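Local coordinates for protein thiosulfate reductase (Thermus thermophilus, PDB 2VPZ) that probably reduces sulfur compounds such as polysulfide or thiosulfate at a molybdenum centre held by two molybdopterin guanine dinucleotides beside a [4Fe-4S] cluster, at residues 115-120 with 478-483; 268-273 with 288-293; 434-439 with 463-468. All blocks are in the same frame, centred on the assembly; numbering follows the deposited sequence.

Contact 1: residues 115-120 with 478-483. With MGD (2-amino-5,6-dimercapto-7-methyl-3,7,8a,9-tetrahydro-8-oxa-1,3,9,10-tetraaza-anthracen-4-one guanosine dinucleotide), chain H.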
loop_
_atom_site.group_PDB
_atom_site.type_symbol
_atom_site.label_atom_id
_atom_site.label_comp_id
_atom_site.label_asym_id
_atom_site.label_seq_id
_atom_site.Cartn_x
_atom_site.Cartn_y
_atom_site.Cartn_z
ATOM N N ALA A 115 -47.727 -29.586 -33.477
ATOM C CA ALA A 115 -49.081 -29.939 -33.089
ATOM C C ALA A 115 -49.778 -28.746 -32.493
ATOM O O ALA A 115 -49.183 -27.687 -32.232
ATOM C CB ALA A 115 -49.071 -31.102 -32.064
ATOM N N THR A 116 -51.058 -28.951 -32.259
ATOM C CA THR A 116 -51.932 -27.942 -31.726
ATOM C C THR A 116 -52.058 -28.148 -30.190
ATOM O O THR A 116 -51.874 -29.258 -29.705
ATOM C CB THR A 116 -53.318 -28.074 -32.479
ATOM O OG1 THR A 116 -53.799 -26.785 -32.840
ATOM C CG2 THR A 116 -54.346 -28.842 -31.651
ATOM N N TRP A 117 -52.293 -27.092 -29.415
ATOM C CA TRP A 117 -52.461 -27.298 -27.968
ATOM C C TRP A 117 -53.572 -28.317 -27.688
ATOM O O TRP A 117 -53.471 -29.149 -26.768
ATOM C CB TRP A 117 -52.767 -25.989 -27.232
ATOM C CG TRP A 117 -51.517 -25.256 -26.828
ATOM C CD1 TRP A 117 -50.974 -24.142 -27.429
ATOM C CD2 TRP A 117 -50.605 -25.618 -25.770
ATOM N NE1 TRP A 117 -49.795 -23.805 -26.809
ATOM C CE2 TRP A 117 -49.545 -24.687 -25.789
ATOM C CE3 TRP A 117 -50.587 -26.643 -24.804
ATOM C CZ2 TRP A 117 -48.457 -24.748 -24.873
ATOM C CZ3 TRP A 117 -49.509 -26.715 -23.887
ATOM C CH2 TRP A 117 -48.461 -25.764 -23.935
ATOM N N GLU A 118 -54.627 -28.243 -28.489
ATOM C CA GLU A 118 -55.790 -29.127 -28.398
ATOM C C GLU A 118 -55.392 -30.582 -28.676
ATOM O O GLU A 118 -55.654 -31.485 -27.865
ATOM C CB GLU A 118 -56.892 -28.651 -29.370
ATOM C CG GLU A 118 -57.294 -27.154 -29.213
ATOM C CD GLU A 118 -56.173 -26.153 -29.619
ATOM O OE1 GLU A 118 -55.536 -26.357 -30.677
ATOM O OE2 GLU A 118 -55.971 -25.154 -28.886
ATOM N N GLU A 119 -54.720 -30.806 -29.802
ATOM C CA GLU A 119 -54.253 -32.139 -30.197
ATOM C C GLU A 119 -53.217 -32.750 -29.229
ATOM O O GLU A 119 -53.301 -33.948 -28.922
ATOM C CB GLU A 119 -53.700 -32.138 -31.632
ATOM C CG GLU A 119 -52.445 -33.008 -31.801
ATOM C CD GLU A 119 -52.553 -34.095 -32.877
ATOM O OE1 GLU A 119 -52.476 -35.296 -32.516
ATOM O OE2 GLU A 119 -52.709 -33.753 -34.071
ATOM N N ALA A 120 -52.255 -31.956 -28.757
ATOM C CA ALA A 120 -51.226 -32.445 -27.818
ATOM C C ALA A 120 -51.827 -32.780 -26.439
ATOM O O ALA A 120 -51.479 -33.805 -25.835
ATOM C CB ALA A 120 -50.067 -31.392 -27.654
ATOM N N VAL A 478 -44.352 -35.897 -27.074
ATOM C CA VAL A 478 -44.974 -34.636 -26.622
ATOM C C VAL A 478 -44.107 -33.762 -25.697
ATOM O O VAL A 478 -43.738 -34.139 -24.553
ATOM C CB VAL A 478 -46.385 -34.765 -25.865
ATOM C CG1 VAL A 478 -47.243 -33.497 -26.134
ATOM C CG2 VAL A 478 -47.155 -36.012 -26.278
ATOM N N ILE A 479 -43.804 -32.578 -26.237
ATOM C CA ILE A 479 -43.031 -31.495 -25.640
ATOM C C ILE A 479 -44.057 -30.346 -25.560
ATOM O O ILE A 479 -44.684 -30.032 -26.563
ATOM C CB ILE A 479 -41.838 -31.029 -26.582
ATOM C CG1 ILE A 479 -40.776 -32.116 -26.714
ATOM C CG2 ILE A 479 -41.213 -29.713 -26.043
ATOM C CD1 ILE A 479 -39.917 -32.049 -28.000
ATOM N N LEU A 480 -44.245 -29.731 -24.390
ATOM C CA LEU A 480 -45.178 -28.595 -24.249
ATOM C C LEU A 480 -44.371 -27.328 -23.863
ATOM O O LEU A 480 -43.723 -27.315 -22.807
ATOM C CB LEU A 480 -46.280 -28.916 -23.197
ATOM C CG LEU A 480 -47.040 -30.257 -23.321
ATOM C CD1 LEU A 480 -48.037 -30.442 -22.162
ATOM C CD2 LEU A 480 -47.769 -30.356 -24.689
ATOM N N PRO A 481 -44.387 -26.251 -24.711
ATOM C CA PRO A 481 -43.636 -25.024 -24.374
ATOM C C PRO A 481 -44.263 -24.105 -23.318
ATOM O O PRO A 481 -45.324 -23.516 -23.578
ATOM C CB PRO A 481 -43.421 -24.348 -25.724
ATOM C CG PRO A 481 -44.654 -24.743 -26.532
ATOM C CD PRO A 481 -45.047 -26.143 -26.025
ATOM N N GLU A 482 -43.636 -23.975 -22.150
ATOM C CA GLU A 482 -44.185 -23.117 -21.112
ATOM C C GLU A 482 -43.844 -21.661 -21.346
ATOM O O GLU A 482 -42.899 -21.297 -22.074
ATOM C CB GLU A 482 -43.725 -23.474 -19.659
ATOM C CG GLU A 482 -44.839 -23.109 -18.629
ATOM C CD GLU A 482 -44.405 -22.970 -17.155
ATOM O OE1 GLU A 482 -43.415 -23.593 -16.749
ATOM O OE2 GLU A 482 -45.111 -22.240 -16.417
ATOM N N ALA A 483 -44.680 -20.815 -20.770
ATOM C CA ALA A 483 -44.473 -19.403 -20.862
ATOM C C ALA A 483 -43.548 -19.127 -19.702
ATOM O O ALA A 483 -43.605 -19.737 -18.626
ATOM C CB ALA A 483 -45.778 -18.625 -20.756
HETATM P PB MGD H . -31.641 -27.083 -13.658
HETATM O O1B MGD H . -30.391 -27.673 -14.236
HETATM O O2B MGD H . -31.786 -25.594 -13.584
HETATM O O3B MGD H . -31.831 -27.895 -12.277
HETATM O O3A MGD H . -32.145 -29.254 -10.192
HETATM P PA MGD H . -32.982 -28.617 -11.392
HETATM O O1A MGD H . -33.900 -27.459 -11.038
HETATM O O2A MGD H . -33.500 -29.771 -12.175
HETATM O "O5'" MGD H . -32.878 -27.565 -14.491
HETATM C "C5'" MGD H . -34.008 -26.722 -14.722
HETATM C "C4'" MGD H . -34.754 -27.325 -15.913
HETATM O "O4'" MGD H . -35.956 -26.563 -15.889
HETATM C "C3'" MGD H . -34.131 -27.086 -17.263
HETATM O "O3'" MGD H . -34.641 -28.121 -18.114
HETATM C "C2'" MGD H . -34.706 -25.710 -17.636
HETATM O "O2'" MGD H . -34.649 -25.591 -19.033
HETATM C "C1'" MGD H . -36.140 -25.778 -17.107
HETATM N N9 MGD H . -36.874 -24.492 -16.799
HETATM C C8 MGD H . -36.339 -23.365 -16.328
HETATM N N7 MGD H . -37.249 -22.388 -16.108
HETATM C C5 MGD H . -38.464 -22.903 -16.400
HETATM C C6 MGD H . -39.924 -22.449 -16.349
HETATM O O6 MGD H . -40.267 -21.262 -16.008
HETATM N N1 MGD H . -40.854 -23.384 -16.733
HETATM C C2 MGD H . -40.551 -24.655 -17.141
HETATM N N2 MGD H . -41.495 -25.569 -17.525
HETATM N N3 MGD H . -39.278 -25.073 -17.165
HETATM C C4 MGD H . -38.192 -24.295 -16.845
HETATM C C10 MGD H . -31.844 -28.510 -8.972
HETATM C C11 MGD H . -31.305 -29.482 -7.978
HETATM O O11 MGD H . -30.367 -30.288 -8.693
HETATM C C12 MGD H . -30.701 -28.934 -6.738
HETATM S S12 MGD H . -31.498 -27.755 -5.783
HETATM C C13 MGD H . -29.541 -29.382 -6.255
HETATM S S13 MGD H . -28.744 -28.817 -4.910
HETATM C C14 MGD H . -28.768 -30.466 -6.776
HETATM N N15 MGD H . -27.480 -29.925 -7.298
HETATM C C16 MGD H . -26.751 -30.837 -8.023
HETATM C C17 MGD H . -25.296 -30.864 -8.198
HETATM O O17 MGD H . -24.570 -29.955 -7.694
HETATM N N18 MGD H . -24.765 -31.876 -8.885
HETATM C C19 MGD H . -25.497 -32.867 -9.431
HETATM N N19 MGD H . -24.930 -33.853 -10.189
HETATM N N20 MGD H . -26.822 -32.902 -9.271
HETATM C C21 MGD H . -27.499 -31.953 -8.632
HETATM N N22 MGD H . -28.833 -32.001 -8.562
HETATM C C23 MGD H . -29.650 -31.133 -7.786
#

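Contact 2: residues 268-273 with 288-293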
loop_
_atom_site.group_PDB
_atom_site.type_symbol
_atom_site.label_atom_id
_atom_site.label_comp_id
_atom_site.label_asym_id
_atom_site.label_seq_id
_atom_site.Cartn_x
_atom_site.Cartn_y
_atom_site.Cartn_z
ATOM N N LEU A 268 -17.073 -28.805 24.593
ATOM C CA LEU A 268 -18.079 -27.957 25.263
ATOM C C LEU A 268 -18.750 -28.677 26.467
ATOM O O LEU A 268 -19.161 -28.028 27.440
ATOM C CB LEU A 268 -19.154 -27.445 24.269
ATOM C CG LEU A 268 -18.740 -26.782 22.938
ATOM C CD1 LEU A 268 -19.947 -26.699 21.972
ATOM C CD2 LEU A 268 -18.129 -25.390 23.195
ATOM N N ILE A 269 -18.888 -30.001 26.403
ATOM C CA ILE A 269 -19.471 -30.765 27.507
ATOM C C ILE A 269 -18.406 -31.041 28.605
ATOM O O ILE A 269 -18.609 -30.692 29.770
ATOM C CB ILE A 269 -20.128 -32.158 27.009
ATOM C CG1 ILE A 269 -21.471 -31.912 26.319
ATOM C CG2 ILE A 269 -20.315 -33.121 28.209
ATOM C CD1 ILE A 269 -22.057 -33.131 25.556
ATOM N N TYR A 270 -17.257 -31.599 28.227
ATOM C CA TYR A 270 -16.173 -31.933 29.168
ATOM C C TYR A 270 -15.299 -30.817 29.758
ATOM O O TYR A 270 -14.665 -31.002 30.792
ATOM C CB TYR A 270 -15.279 -33.052 28.614
ATOM C CG TYR A 270 -15.906 -34.428 28.692
ATOM C CD1 TYR A 270 -17.043 -34.736 27.937
ATOM C CD2 TYR A 270 -15.386 -35.421 29.536
ATOM C CE1 TYR A 270 -17.660 -35.993 28.013
ATOM C CE2 TYR A 270 -15.993 -36.689 29.624
ATOM C CZ TYR A 270 -17.132 -36.967 28.858
ATOM O OH TYR A 270 -17.745 -38.195 28.930
ATOM N N GLU A 271 -15.218 -29.672 29.083
ATOM C CA GLU A 271 -14.453 -28.575 29.636
ATOM C C GLU A 271 -15.438 -27.661 30.335
ATOM O O GLU A 271 -15.083 -26.594 30.850
ATOM C CB GLU A 271 -13.643 -27.815 28.600
ATOM C CG GLU A 271 -12.273 -28.395 28.325
ATOM C CD GLU A 271 -11.430 -27.476 27.472
ATOM O OE1 GLU A 271 -11.801 -26.287 27.385
ATOM O OE2 GLU A 271 -10.415 -27.930 26.905
ATOM N N ASP A 272 -16.690 -28.079 30.308
ATOM C CA ASP A 272 -17.765 -27.372 30.991
ATOM C C ASP A 272 -17.987 -25.937 30.470
ATOM O O ASP A 272 -18.082 -24.994 31.265
ATOM C CB ASP A 272 -17.409 -27.370 32.482
ATOM C CG ASP A 272 -18.556 -26.949 33.390
ATOM O OD1 ASP A 272 -19.665 -27.497 33.212
ATOM O OD2 ASP A 272 -18.317 -26.098 34.269
ATOM N N LEU A 273 -18.079 -25.780 29.151
ATOM C CA LEU A 273 -18.260 -24.465 28.513
ATOM C C LEU A 273 -19.686 -24.211 28.010
ATOM O O LEU A 273 -20.026 -23.078 27.651
ATOM C CB LEU A 273 -17.268 -24.308 27.327
ATOM C CG LEU A 273 -15.770 -24.495 27.664
ATOM C CD1 LEU A 273 -14.904 -24.597 26.393
ATOM C CD2 LEU A 273 -15.281 -23.346 28.569
ATOM N N GLU A 288 -27.534 -38.780 27.678
ATOM C CA GLU A 288 -27.185 -39.826 26.703
ATOM C C GLU A 288 -25.988 -39.331 25.828
ATOM O O GLU A 288 -25.087 -40.107 25.492
ATOM C CB GLU A 288 -28.390 -40.166 25.787
ATOM C CG GLU A 288 -28.686 -41.682 25.560
ATOM C CD GLU A 288 -29.904 -42.000 24.654
ATOM O OE1 GLU A 288 -30.912 -41.243 24.680
ATOM O OE2 GLU A 288 -29.867 -43.030 23.933
ATOM N N LEU A 289 -26.011 -38.037 25.486
ATOM C CA LEU A 289 -25.006 -37.334 24.660
ATOM C C LEU A 289 -23.599 -37.205 25.306
ATOM O O LEU A 289 -22.576 -37.390 24.647
ATOM C CB LEU A 289 -25.500 -35.922 24.237
ATOM C CG LEU A 289 -25.326 -35.326 22.821
ATOM C CD1 LEU A 289 -24.938 -33.828 22.898
ATOM C CD2 LEU A 289 -24.263 -36.105 22.020
ATOM N N LYS A 290 -23.559 -36.870 26.591
ATOM C CA LYS A 290 -22.298 -36.724 27.332
ATOM C C LYS A 290 -21.518 -38.051 27.406
ATOM O O LYS A 290 -20.305 -38.086 27.161
ATOM C CB LYS A 290 -22.531 -36.176 28.756
ATOM C CG LYS A 290 -21.304 -36.157 29.676
ATOM C CD LYS A 290 -21.700 -35.712 31.083
ATOM C CE LYS A 290 -20.612 -35.983 32.127
ATOM N NZ LYS A 290 -20.182 -34.755 32.876
ATOM N N ALA A 291 -22.221 -39.132 27.732
ATOM C CA ALA A 291 -21.646 -40.489 27.828
ATOM C C ALA A 291 -21.215 -41.079 26.452
ATOM O O ALA A 291 -20.183 -41.755 26.350
ATOM C CB ALA A 291 -22.635 -41.450 28.558
ATOM N N HIS A 292 -22.009 -40.819 25.416
ATOM C CA HIS A 292 -21.746 -41.238 24.017
ATOM C C HIS A 292 -20.401 -40.679 23.535
ATOM O O HIS A 292 -19.563 -41.371 22.950
ATOM C CB HIS A 292 -22.845 -40.653 23.044
ATOM C CG HIS A 292 -22.762 -41.098 21.616
ATOM N ND1 HIS A 292 -22.337 -40.289 20.597
ATOM C CD2 HIS A 292 -23.096 -42.261 21.044
ATOM C CE1 HIS A 292 -22.406 -40.940 19.457
ATOM N NE2 HIS A 292 -22.866 -42.147 19.704
ATOM N N VAL A 293 -20.214 -39.399 23.809
ATOM C CA VAL A 293 -19.071 -38.603 23.400
ATOM C C VAL A 293 -17.793 -38.635 24.281
ATOM O O VAL A 293 -16.863 -37.828 24.101
ATOM C CB VAL A 293 -19.589 -37.122 23.229
ATOM C CG1 VAL A 293 -18.661 -36.129 23.929
ATOM C CG2 VAL A 293 -19.802 -36.797 21.745
#

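Contact 3: residues 434-439 with 463-468. With MGD (2-amino-5,6-dimercapto-7-methyl-3,7,8a,9-tetrahydro-8-oxa-1,3,9,10-tetraaza-anthracen-4-one guanosine dinucleotide), chain H.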
loop_
_atom_site.group_PDB
_atom_site.type_symbol
_atom_site.label_atom_id
_atom_site.label_comp_id
_atom_site.label_asym_id
_atom_site.label_seq_id
_atom_site.Cartn_x
_atom_site.Cartn_y
_atom_site.Cartn_z
ATOM N N GLY A 434 -45.367 -44.376 -18.130
ATOM C CA GLY A 434 -45.656 -42.945 -17.957
ATOM C C GLY A 434 -44.908 -42.094 -16.914
ATOM O O GLY A 434 -44.790 -42.483 -15.723
ATOM N N LEU A 435 -44.385 -40.946 -17.346
ATOM C CA LEU A 435 -43.629 -39.951 -16.546
ATOM C C LEU A 435 -43.741 -38.509 -17.092
ATOM O O LEU A 435 -43.644 -38.276 -18.306
ATOM C CB LEU A 435 -42.100 -40.261 -16.461
ATOM C CG LEU A 435 -41.133 -39.191 -15.866
ATOM C CD1 LEU A 435 -41.311 -39.099 -14.327
ATOM C CD2 LEU A 435 -39.645 -39.487 -16.211
ATOM N N PHE A 436 -43.951 -37.571 -16.166
ATOM C CA PHE A 436 -43.993 -36.123 -16.411
ATOM C C PHE A 436 -42.701 -35.505 -15.836
ATOM O O PHE A 436 -42.259 -35.900 -14.746
ATOM C CB PHE A 436 -45.173 -35.425 -15.700
ATOM C CG PHE A 436 -46.454 -35.401 -16.469
ATOM C CD1 PHE A 436 -47.193 -36.571 -16.640
ATOM C CD2 PHE A 436 -46.928 -34.216 -17.046
ATOM C CE1 PHE A 436 -48.391 -36.574 -17.382
ATOM C CE2 PHE A 436 -48.126 -34.196 -17.791
ATOM C CZ PHE A 436 -48.855 -35.379 -17.963
ATOM N N ALA A 437 -42.116 -34.558 -16.566
ATOM C CA ALA A 437 -40.934 -33.798 -16.154
ATOM C C ALA A 437 -41.268 -32.314 -16.329
ATOM O O ALA A 437 -41.214 -31.756 -17.439
ATOM C CB ALA A 437 -39.672 -34.157 -17.030
ATOM N N TYR A 438 -41.670 -31.698 -15.230
ATOM C CA TYR A 438 -42.003 -30.269 -15.263
ATOM C C TYR A 438 -40.735 -29.475 -14.831
ATOM O O TYR A 438 -40.390 -29.495 -13.661
ATOM C CB TYR A 438 -43.192 -29.937 -14.340
ATOM C CG TYR A 438 -43.441 -28.444 -14.268
ATOM C CD1 TYR A 438 -44.052 -27.769 -15.333
ATOM C CD2 TYR A 438 -42.941 -27.673 -13.202
ATOM C CE1 TYR A 438 -44.158 -26.375 -15.357
ATOM C CE2 TYR A 438 -43.046 -26.282 -13.199
ATOM C CZ TYR A 438 -43.659 -25.637 -14.285
ATOM O OH TYR A 438 -43.748 -24.260 -14.328
ATOM N N GLY A 439 -40.049 -28.820 -15.779
ATOM C CA GLY A 439 -38.851 -28.047 -15.485
ATOM C C GLY A 439 -37.843 -28.681 -14.532
ATOM O O GLY A 439 -37.454 -28.107 -13.514
ATOM N N VAL A 463 -43.953 -37.206 -20.836
ATOM C CA VAL A 463 -44.184 -35.819 -21.218
ATOM C C VAL A 463 -43.197 -34.868 -20.486
ATOM O O VAL A 463 -42.850 -35.073 -19.317
ATOM C CB VAL A 463 -45.676 -35.350 -20.971
ATOM C CG1 VAL A 463 -45.945 -34.064 -21.752
ATOM C CG2 VAL A 463 -46.677 -36.465 -21.408
ATOM N N ALA A 464 -42.703 -33.846 -21.186
ATOM C CA ALA A 464 -41.783 -32.858 -20.615
ATOM C C ALA A 464 -42.268 -31.444 -20.936
ATOM O O ALA A 464 -42.503 -31.127 -22.092
ATOM C CB ALA A 464 -40.332 -33.082 -21.142
ATOM N N ILE A 465 -42.408 -30.613 -19.898
ATOM C CA ILE A 465 -42.893 -29.213 -20.002
ATOM C C ILE A 465 -41.668 -28.337 -19.664
ATOM O O ILE A 465 -41.168 -28.349 -18.531
ATOM C CB ILE A 465 -44.078 -28.997 -19.008
ATOM C CG1 ILE A 465 -44.934 -30.266 -18.936
ATOM C CG2 ILE A 465 -44.909 -27.770 -19.431
ATOM C CD1 ILE A 465 -46.296 -30.115 -18.230
ATOM N N ASP A 466 -41.206 -27.543 -20.637
ATOM C CA ASP A 466 -39.974 -26.763 -20.463
ATOM C C ASP A 466 -39.913 -25.555 -21.411
ATOM O O ASP A 466 -40.898 -25.260 -22.094
ATOM C CB ASP A 466 -38.792 -27.702 -20.797
ATOM C CG ASP A 466 -37.516 -27.429 -19.942
ATOM O OD1 ASP A 466 -37.143 -28.319 -19.136
ATOM O OD2 ASP A 466 -36.891 -26.371 -20.105
ATOM N N VAL A 467 -38.774 -24.868 -21.475
ATOM C CA VAL A 467 -38.605 -23.749 -22.413
ATOM C C VAL A 467 -37.491 -23.925 -23.467
ATOM O O VAL A 467 -37.643 -23.508 -24.624
ATOM C CB VAL A 467 -38.268 -22.384 -21.770
ATOM C CG1 VAL A 467 -38.102 -21.305 -22.875
ATOM C CG2 VAL A 467 -39.321 -21.970 -20.734
ATOM N N LEU A 468 -36.381 -24.526 -23.066
ATOM C CA LEU A 468 -35.283 -24.690 -24.004
ATOM C C LEU A 468 -35.213 -26.165 -24.485
ATOM O O LEU A 468 -35.815 -27.041 -23.861
ATOM C CB LEU A 468 -33.946 -24.241 -23.332
ATOM C CG LEU A 468 -33.834 -22.826 -22.678
ATOM C CD1 LEU A 468 -32.803 -22.815 -21.514
ATOM C CD2 LEU A 468 -33.484 -21.757 -23.744
HETATM P PB MGD H . -31.641 -27.083 -13.658
HETATM O O1B MGD H . -30.391 -27.673 -14.236
HETATM O O2B MGD H . -31.786 -25.594 -13.584
HETATM O O3B MGD H . -31.831 -27.895 -12.277
HETATM O O3A MGD H . -32.145 -29.254 -10.192
HETATM P PA MGD H . -32.982 -28.617 -11.392
HETATM O O1A MGD H . -33.900 -27.459 -11.038
HETATM O O2A MGD H . -33.500 -29.771 -12.175
HETATM O "O5'" MGD H . -32.878 -27.565 -14.491
HETATM C "C5'" MGD H . -34.008 -26.722 -14.722
HETATM C "C4'" MGD H . -34.754 -27.325 -15.913
HETATM O "O4'" MGD H . -35.956 -26.563 -15.889
HETATM C "C3'" MGD H . -34.131 -27.086 -17.263
HETATM O "O3'" MGD H . -34.641 -28.121 -18.114
HETATM C "C2'" MGD H . -34.706 -25.710 -17.636
HETATM O "O2'" MGD H . -34.649 -25.591 -19.033
HETATM C "C1'" MGD H . -36.140 -25.778 -17.107
HETATM N N9 MGD H . -36.874 -24.492 -16.799
HETATM C C8 MGD H . -36.339 -23.365 -16.328
HETATM N N7 MGD H . -37.249 -22.388 -16.108
HETATM C C5 MGD H . -38.464 -22.903 -16.400
HETATM C C6 MGD H . -39.924 -22.449 -16.349
HETATM O O6 MGD H . -40.267 -21.262 -16.008
HETATM N N1 MGD H . -40.854 -23.384 -16.733
HETATM C C2 MGD H . -40.551 -24.655 -17.141
HETATM N N2 MGD H . -41.495 -25.569 -17.525
HETATM N N3 MGD H . -39.278 -25.073 -17.165
HETATM C C4 MGD H . -38.192 -24.295 -16.845
HETATM C C10 MGD H . -31.844 -28.510 -8.972
HETATM C C11 MGD H . -31.305 -29.482 -7.978
HETATM O O11 MGD H . -30.367 -30.288 -8.693
HETATM C C12 MGD H . -30.701 -28.934 -6.738
HETATM S S12 MGD H . -31.498 -27.755 -5.783
HETATM C C13 MGD H . -29.541 -29.382 -6.255
HETATM S S13 MGD H . -28.744 -28.817 -4.910
HETATM C C14 MGD H . -28.768 -30.466 -6.776
HETATM N N15 MGD H . -27.480 -29.925 -7.298
HETATM C C16 MGD H . -26.751 -30.837 -8.023
HETATM C C17 MGD H . -25.296 -30.864 -8.198
HETATM O O17 MGD H . -24.570 -29.955 -7.694
HETATM N N18 MGD H . -24.765 -31.876 -8.885
HETATM C C19 MGD H . -25.497 -32.867 -9.431
HETATM N N19 MGD H . -24.930 -33.853 -10.189
HETATM N N20 MGD H . -26.822 -32.902 -9.271
HETATM C C21 MGD H . -27.499 -31.953 -8.632
HETATM N N22 MGD H . -28.833 -32.001 -8.562
HETATM C C23 MGD H . -29.650 -31.133 -7.786
HETATM O O HOH W 1 -38.225 -30.339 -18.034
#

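Contact 1: residues 115-120 with 478-483
Trp117 reaches strand 479-481 with the far, six-membered half of its indole. Its CB does not itself head for the strand; chi1 of -87° with the ring turned to chi2 104° swings CZ2, CZ3 and CH2 over to it. CZ2 stops 3.6 Å from Pro481 O, which sits at the ring edge in the indole plane, while the proline CD lies 3.9 Å from the same CZ2. CH2 and CZ3 meet CB of Leu480, with CH2 to CB at 3.9 Å. The pyrrole N-H is used on a different partner, the carbonyl of Asp514. Helix 117-134 packs here on a face of a parallel alpha/beta sheet in which 479-481 is an edge strand, and one turn on from Trp117 its Ala120 takes over. Leu480, with CG anti to its carbonyl carbon (chi1 -50°), sends CD2 to within 3.9 Å of Ala120 CB, and Val478 CG1 touches that same methyl at 3.8 Å. Glu482 leaves the strand in the other direction, extended beyond CG, to meet the guanine of MGD. Its OE1 accepts from MGD N1 at 2.6 Å and, in a weaker and more bent bond, from N2 at 2.9 Å.

Contact 2: residues 268-273 with 288-293
Tyr270 and Lys290 cross at an angle, the ring's CE1 side nearest the lysine CG, while the hydroxyl reaches the lysine's own backbone. The bond from Tyr270 OH to Lys290 O is 3.1 Å long; the carbonyl oxygen lies at the ring edge, in the ring plane, but the hydroxyl stands 45° out of the carbonyl plane and so misses the lone pairs. Lys290 carries CG anti to its backbone N (chi1 172°), which places that carbon 4.0 Å from Tyr270 CE1. The chain then stays extended until it bends at chi4, bringing NZ almost over the ring centre at 5.6 Å, a long separation and at most a weak cation-pi attraction. Ile269, itself buried, packs with both branches: CG2 lies 3.5 Å from Lys290 CG, and CD1 meets Leu289 CD1 at 4.0 Å. Val293 CG1 closes up against Tyr270 CE1 at 4.2 Å. Thus the end of helix 257-270 lies against the short helix 287-292, with Leu353 of helix 341-354 backing Ile269. What results is a mainly apolar helix-helix join, with one tilted hydroxyl bond on its solvent-facing side and little contribution from charge.

Contact 3: residues 434-439 with 463-468
Phe436 and Val463 lie side by side on one face of the sheet, the valine CB over the phenyl face 4.2 Å from the ring centroid and offset toward its rim. Phe436 has CG anti to its carbonyl carbon (chi1 -87°), which lays the ring alongside Val463. They belong to neighbouring parallel strands, 435-438 and 462-466, joined through helices in a beta-alpha-beta unit of a Rossmann-like sheet. Ile465 CD1 comes to the Phe436 ring edge instead, and its CB sits 3.9 Å from Tyr438 CD1; on the reverse face Ala437 and Ala464 set their methyls side by side. The backbones, only 8° from parallel, are laced by four hydrogen bonds: Val463 N to Leu435 O, Ala437 N to Val463 O, Ile465 N to Ala437 O and Gly439 N to Ile465 O.

At the C-terminal ends of the strands the polar edge begins. Ile465 O also accepts from MGD N2 at 3.0 Å in a nearly straight bond (165°), and Tyr438 CE1 approaches that same amine at 3.5 Å. Asp466 grips the ribose with both oxygens, OD1 taking MGD O3' at 2.7 Å and OD2 taking O2' at 2.6 Å. An alanine here removes both acceptors, and the ribose would probably be freer to shift. Val467 N helps to hold the carboxylate's rotation, donating to the anti lone pair of Asp466 OD2 at 2.8 Å.

Contacts 1 and 3 share one parallel sheet, strand 462-466 lying directly beside strand 479-481, and their centres are about 11 Å apart. Glu482 ties them together: its N binds Asp466 O at 3.0 Å, and its OE1 meets Tyr438 OH at 2.5 Å, probably in a hydrogen bond. Both contacts touch the same MGD, contact 1 holding the base and contact 3 the base and the ribose, so together they line the guanosine end of this cofactor. Contact 2 stands apart, on the other side of the chain's centre, with its own centre about 51 Å from that of contact 3 and about 61 Å from that of contact 1; it joins two peripheral helices away from the annotated sites.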